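Local structure of peptidoglycan-N-acetylglucosamine deacetylase BC_1974 (Bacillus cereus, 5N1J) at residues S60-F65 / V75-E80; V56-M61 / G83-I88. The protein catalyses the metal-dependent removal of acetyl groups from N-acetylglucosamine residues of peptidoglycan, releasing acetate. One frame throughout, in Å; residues are numbered along the deposited sequence.

Contact 1 (S60-F65 / V75-E80); sequences SMTHNF and VNEMKE. With ZN (zinc ion), chain E; EDO (1,2-ethanediol), chain G.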
loop_
_atom_site.group_PDB
_atom_site.type_symbol
_atom_site.label_atom_id
_atom_site.label_comp_id
_atom_site.label_asym_id
_atom_site.label_seq_id
_atom_site.Cartn_x
_atom_site.Cartn_y
_atom_site.Cartn_z
ATOM N N SER A 60 1.279 -8.903 29.297
ATOM C CA SER A 60 2.738 -8.930 29.101
ATOM C C SER A 60 3.503 -8.721 30.408
ATOM O O SER A 60 2.904 -8.555 31.477
ATOM C CB SER A 60 3.202 -7.895 28.038
ATOM O OG SER A 60 3.411 -6.618 28.637
ATOM N N MET A 61 4.828 -8.771 30.313
ATOM C CA MET A 61 5.731 -8.502 31.440
ATOM C C MET A 61 6.222 -7.047 31.483
ATOM O O MET A 61 6.177 -6.401 32.522
ATOM C CB MET A 61 6.952 -9.427 31.376
ATOM C CG MET A 61 6.639 -10.922 31.380
ATOM S SD MET A 61 5.944 -11.506 32.955
ATOM C CE MET A 61 7.259 -11.028 34.082
ATOM N N THR A 62 6.717 -6.549 30.354
ATOM C CA THR A 62 7.363 -5.240 30.314
ATOM C C THR A 62 6.431 -4.106 29.883
ATOM O O THR A 62 6.690 -2.946 30.185
ATOM C CB THR A 62 8.566 -5.241 29.352
ATOM O OG1 THR A 62 8.101 -5.481 28.019
ATOM C CG2 THR A 62 9.577 -6.320 29.752
ATOM N N HIS A 63 5.356 -4.442 29.167
ATOM C CA HIS A 63 4.482 -3.430 28.571
ATOM C C HIS A 63 5.319 -2.474 27.725
ATOM O O HIS A 63 5.001 -1.292 27.617
ATOM C CB HIS A 63 3.710 -2.662 29.651
ATOM C CG HIS A 63 2.409 -2.076 29.183
ATOM N ND1 HIS A 63 2.337 -0.923 28.426
ATOM C CD2 HIS A 63 1.130 -2.468 29.392
ATOM C CE1 HIS A 63 1.068 -0.639 28.180
ATOM N NE2 HIS A 63 0.314 -1.550 28.776
ATOM N N ASN A 64 6.393 -2.999 27.142
ATOM C CA ASN A 64 7.355 -2.197 26.399
ATOM C C ASN A 64 7.180 -2.438 24.906
ATOM O O ASN A 64 7.491 -3.525 24.412
ATOM C CB ASN A 64 8.787 -2.531 26.862
ATOM C CG ASN A 64 9.852 -1.662 26.209
ATOM O OD1 ASN A 64 9.853 -1.459 24.993
ATOM N ND2 ASN A 64 10.782 -1.154 27.022
ATOM N N PHE A 65 6.686 -1.416 24.200
ATOM C CA PHE A 65 6.381 -1.503 22.766
ATOM C C PHE A 65 7.549 -2.023 21.924
ATOM O O PHE A 65 7.346 -2.845 21.035
ATOM C CB PHE A 65 5.950 -0.120 22.227
ATOM C CG PHE A 65 5.444 -0.143 20.802
ATOM C CD1 PHE A 65 4.098 -0.339 20.534
ATOM C CD2 PHE A 65 6.310 0.050 19.742
ATOM C CE1 PHE A 65 3.629 -0.349 19.229
ATOM C CE2 PHE A 65 5.853 0.037 18.433
ATOM C CZ PHE A 65 4.516 -0.166 18.172
ATOM N N VAL A 75 5.224 -13.085 22.324
ATOM C CA VAL A 75 4.790 -14.415 22.761
ATOM C C VAL A 75 5.588 -14.892 23.975
ATOM O O VAL A 75 5.026 -15.492 24.907
ATOM C CB VAL A 75 4.893 -15.441 21.604
ATOM C CG1 VAL A 75 4.579 -16.868 22.088
ATOM C CG2 VAL A 75 3.953 -15.038 20.470
ATOM N N ASN A 76 6.891 -14.619 23.979
ATOM C CA ASN A 76 7.719 -14.989 25.127
ATOM C C ASN A 76 7.217 -14.332 26.410
ATOM O O ASN A 76 7.109 -15.000 27.435
ATOM C CB ASN A 76 9.186 -14.632 24.883
ATOM C CG ASN A 76 9.803 -15.446 23.759
ATOM O OD1 ASN A 76 9.401 -16.580 23.507
ATOM N ND2 ASN A 76 10.791 -14.868 23.081
ATOM N N GLU A 77 6.888 -13.040 26.348
ATOM C CA GLU A 77 6.371 -12.338 27.523
ATOM C C GLU A 77 5.005 -12.836 27.942
ATOM O O GLU A 77 4.706 -12.926 29.132
ATOM C CB GLU A 77 6.280 -10.822 27.282
ATOM C CG GLU A 77 7.638 -10.138 27.220
ATOM C CD GLU A 77 7.581 -8.637 27.513
ATOM O OE1 GLU A 77 6.621 -8.159 28.157
ATOM O OE2 GLU A 77 8.525 -7.942 27.116
ATOM N N MET A 78 4.148 -13.112 26.968
ATOM C CA MET A 78 2.819 -13.585 27.306
ATOM C C MET A 78 2.912 -14.975 27.958
ATOM O O MET A 78 2.214 -15.262 28.926
ATOM C CB MET A 78 1.928 -13.608 26.060
ATOM C CG MET A 78 1.563 -12.195 25.538
ATOM S SD MET A 78 0.691 -11.226 26.783
ATOM C CE MET A 78 0.473 -9.636 25.948
ATOM N N LYS A 79 3.805 -15.812 27.450
ATOM C CA LYS A 79 3.997 -17.148 28.030
ATOM C C LYS A 79 4.540 -17.056 29.455
ATOM O O LYS A 79 4.135 -17.818 30.344
ATOM C CB LYS A 79 4.942 -17.982 27.160
ATOM C CG LYS A 79 4.889 -19.490 27.448
ATOM C CD LYS A 79 5.964 -20.248 26.665
ATOM C CE LYS A 79 6.030 -19.818 25.193
ATOM N NZ LYS A 79 5.276 -20.721 24.271
ATOM N N GLU A 80 5.477 -16.142 29.669
ATOM C CA GLU A 80 6.030 -15.949 31.013
ATOM C C GLU A 80 4.952 -15.462 31.988
ATOM O O GLU A 80 4.817 -15.983 33.119
ATOM C CB GLU A 80 7.203 -14.967 30.974
ATOM C CG GLU A 80 7.848 -14.726 32.338
ATOM C CD GLU A 80 9.083 -13.841 32.260
ATOM O OE1 GLU A 80 9.421 -13.396 31.148
ATOM O OE2 GLU A 80 9.715 -13.593 33.312
HETATM ZN ZN ZN E . -1.806 -1.552 28.913
HETATM C C1 EDO G . 3.307 -20.835 30.832
HETATM O O1 EDO G . 4.618 -20.437 31.194
HETATM C C2 EDO G . 2.886 -22.054 31.634
HETATM O O2 EDO G . 1.643 -21.850 32.277
HETATM O O HOH W 1 -1.969 0.614 29.132
#
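Glu77 reaches from helix 74-89 into the turn after strand 55-58, and both of its carboxylate oxygens are taken up by consecutive residues, Met61 and Thr62. Its chain runs extended beyond CG (chi2 -158°), which carries the carboxylate off the helix to the turn. OE1 accepts two backbone N-H groups that arrive from the same face of the carboxylate plane. Thr62 N lies 2.7 Å from Glu77 OE1, nearly straight but well above that plane; Met61 N, 2.9 Å from Glu77 OE1, comes on the anti side and is more bent. The other oxygen, Glu77 OE2, uses its syn lone pair for the hydroxyl of Thr62, with OG1 at 2.7 Å. Three bonds therefore fix the rotation of the buried carboxylate, and two neighbouring N-H groups would probably help to stabilise its negative charge. Thr62 OG1 also accepts from Asn64 N (3.1 Å), an ST turn, while Ser60 OG accepts from His63 N; these bonds shape the backbone around His63, whose NE2 binds the zinc ion 2.1 Å away. Beside this polar centre the Met61 chain, bent at chi2 and chi3, crosses the extended Glu80 at about a right angle and lays SD against CG of Glu80 (3.8 Å). At Ser60, Met78 starts out away from the turn but bends back at chi2 (-59°), bringing CE to 3.9 Å from Ser60 CB. Lys67 and Leu68 of helix 65-70 also pack on Glu77, and Ser60 packs on Pro99. The turn thus lies between the end of strand 55-58, which pairs in parallel with strand 31-34, and helix 65-70, with helix 74-89 along its flank.

Contact 2 (V56-M61 / G83-I88); sequences VGMHSM and GLIANI. With ZN (zinc ion), chain E.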
loop_
_atom_site.group_PDB
_atom_site.type_symbol
_atom_site.label_atom_id
_atom_site.label_comp_id
_atom_site.label_asym_id
_atom_site.label_seq_id
_atom_site.Cartn_x
_atom_site.Cartn_y
_atom_site.Cartn_z
ATOM N N VAL A 56 -9.134 -14.130 33.957
ATOM C CA VAL A 56 -7.811 -13.528 34.125
ATOM C C VAL A 56 -6.920 -13.905 32.949
ATOM O O VAL A 56 -6.650 -15.086 32.730
ATOM C CB VAL A 56 -7.151 -13.964 35.431
ATOM C CG1 VAL A 56 -5.733 -13.378 35.541
ATOM C CG2 VAL A 56 -8.026 -13.571 36.642
ATOM N N GLY A 57 -6.512 -12.900 32.170
ATOM C CA GLY A 57 -5.619 -13.095 31.032
ATOM C C GLY A 57 -4.347 -12.262 31.130
ATOM O O GLY A 57 -4.101 -11.637 32.156
ATOM N N MET A 58 -3.552 -12.238 30.056
ATOM C CA MET A 58 -2.194 -11.693 30.109
ATOM C C MET A 58 -2.065 -10.361 29.364
ATOM O O MET A 58 -2.664 -10.180 28.316
ATOM C CB MET A 58 -1.192 -12.698 29.519
ATOM C CG MET A 58 -0.946 -13.954 30.376
ATOM S SD MET A 58 -2.209 -15.235 30.167
ATOM C CE MET A 58 -2.084 -15.546 28.399
ATOM N N HIS A 59 -1.258 -9.457 29.912
ATOM C CA HIS A 59 -1.036 -8.133 29.320
ATOM C C HIS A 59 0.476 -7.835 29.242
ATOM O O HIS A 59 0.873 -6.680 29.144
ATOM C CB HIS A 59 -1.770 -7.064 30.136
ATOM C CG HIS A 59 -1.913 -5.743 29.424
ATOM N ND1 HIS A 59 -2.288 -5.650 28.100
ATOM C CD2 HIS A 59 -1.738 -4.471 29.859
ATOM C CE1 HIS A 59 -2.329 -4.374 27.746
ATOM N NE2 HIS A 59 -2.005 -3.638 28.801
ATOM N N SER A 60 1.279 -8.903 29.297
ATOM C CA SER A 60 2.738 -8.930 29.101
ATOM C C SER A 60 3.503 -8.721 30.408
ATOM O O SER A 60 2.904 -8.555 31.477
ATOM C CB SER A 60 3.202 -7.895 28.038
ATOM O OG SER A 60 3.411 -6.618 28.637
ATOM N N MET A 61 4.828 -8.771 30.313
ATOM C CA MET A 61 5.731 -8.502 31.440
ATOM C C MET A 61 6.222 -7.047 31.483
ATOM O O MET A 61 6.177 -6.401 32.522
ATOM C CB MET A 61 6.952 -9.427 31.376
ATOM C CG MET A 61 6.639 -10.922 31.380
ATOM S SD MET A 61 5.944 -11.506 32.955
ATOM C CE MET A 61 7.259 -11.028 34.082
ATOM N N GLY A 83 2.563 -18.212 32.995
ATOM C CA GLY A 83 3.069 -19.106 34.035
ATOM C C GLY A 83 2.887 -18.536 35.435
ATOM O O GLY A 83 2.587 -19.279 36.370
ATOM N N LEU A 84 3.068 -17.221 35.577
ATOM C CA LEU A 84 2.867 -16.548 36.868
ATOM C C LEU A 84 1.411 -16.650 37.276
ATOM O O LEU A 84 1.085 -16.933 38.436
ATOM C CB LEU A 84 3.281 -15.068 36.800
ATOM C CG LEU A 84 4.750 -14.783 36.480
ATOM C CD1 LEU A 84 4.925 -13.308 36.107
ATOM C CD2 LEU A 84 5.648 -15.177 37.653
ATOM N N ILE A 85 0.526 -16.414 36.316
ATOM C CA ILE A 85 -0.890 -16.511 36.621
ATOM C C ILE A 85 -1.244 -17.959 36.970
ATOM O O ILE A 85 -1.966 -18.209 37.944
ATOM C CB ILE A 85 -1.738 -16.005 35.472
ATOM C CG1 ILE A 85 -1.550 -14.479 35.325
ATOM C CG2 ILE A 85 -3.201 -16.339 35.700
ATOM C CD1 ILE A 85 -2.006 -13.912 33.978
ATOM N N ALA A 86 -0.722 -18.908 36.199
ATOM C CA ALA A 86 -1.017 -20.330 36.447
ATOM C C ALA A 86 -0.566 -20.787 37.832
ATOM O O ALA A 86 -1.211 -21.640 38.448
ATOM C CB ALA A 86 -0.374 -21.204 35.373
ATOM N N ASN A 87 0.539 -20.236 38.324
ATOM C CA ASN A 87 1.002 -20.586 39.660
ATOM C C ASN A 87 0.015 -20.169 40.748
ATOM O O ASN A 87 0.028 -20.728 41.843
ATOM C CB ASN A 87 2.375 -19.950 39.952
ATOM C CG ASN A 87 3.524 -20.736 39.346
ATOM O OD1 ASN A 87 3.373 -21.903 38.982
ATOM N ND2 ASN A 87 4.692 -20.105 39.259
ATOM N N ILE A 88 -0.837 -19.189 40.455
ATOM C CA ILE A 88 -1.826 -18.750 41.429
ATOM C C ILE A 88 -3.200 -19.396 41.218
ATOM O O ILE A 88 -3.820 -19.871 42.177
ATOM C CB ILE A 88 -1.976 -17.214 41.411
ATOM C CG1 ILE A 88 -0.681 -16.563 41.919
ATOM C CG2 ILE A 88 -3.145 -16.771 42.298
ATOM C CD1 ILE A 88 -0.516 -15.146 41.421
HETATM ZN ZN ZN E . -1.806 -1.552 28.913
HETATM O O HOH W 1 -1.969 0.614 29.132
#
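Ile85 is the main bump of this contact: its side chain projects from helix 74-89 into a shallow hollow with the Gly57 backbone as its floor and Val56 and Met58 as its walls. CG2 lies against CG1 of Val56 at 3.9 Å, whereas CD1, at the end of the longer branch (chi2 163°), reaches over the glycine backbone, 3.6 Å from Gly57 O, and continues to CG of Met58 (3.8 Å). Both walls meet the isoleucine obliquely. Bends at chi2 and chi3 fold Met58 back along the isoleucine, with SD 4.0 Å from CD1 of Ile85. Strand 56-58 and helix 83-88 run nearly antiparallel (158°), their axes 9.2 Å apart at closest approach. This is a helix packed on a strand of the parallel sheet, as expected of the NodB-type deacetylase fold, with strand 55-58 beside strand 31-34 and helix 74-89 packed over Val56 and Met58. In the loop beyond the strand, Met61 and Leu84 reach toward each other tip to tip: Leu84 CD1 is 3.8 Å from both SD and CE of Met61. Val39 of helix 36-41 packs on both Leu84 and Ile85, extending the apolar layer from the helix to its neighbour. Directly after the strand, His59 turns its ring away from the helix to bind the zinc ion through NE2, at 2.1 Å. Its ND1 is hydrogen-bonded to the carbonyl of Arg97, which helps set the ring's orientation, while Ser60 OG bonds back to His59 O (2.6 Å), in the carbonyl plane and on a lone pair.

In the fold
The centres of the two contacts lie about 10 Å apart, on one side of the chain's centre, and both use helix 74-89. Along the chain, strand 55-58 and its following turn come first, then helix 65-70, then the shared helix, whose earlier part serves contact 1 and later part contact 2. Ser60 and Met61 belong to both, and Met78 of contact 1 packs against Met58 and His59 of contact 2. Each contact supplies one zinc-binding histidine, His63 from the first and His59 from the second; Asp10 joins them at the metal. One helix thus packs against both the end of the strand and the loop after it, which holds both histidines; its Asp81 also accepts the backbone N-H of His59.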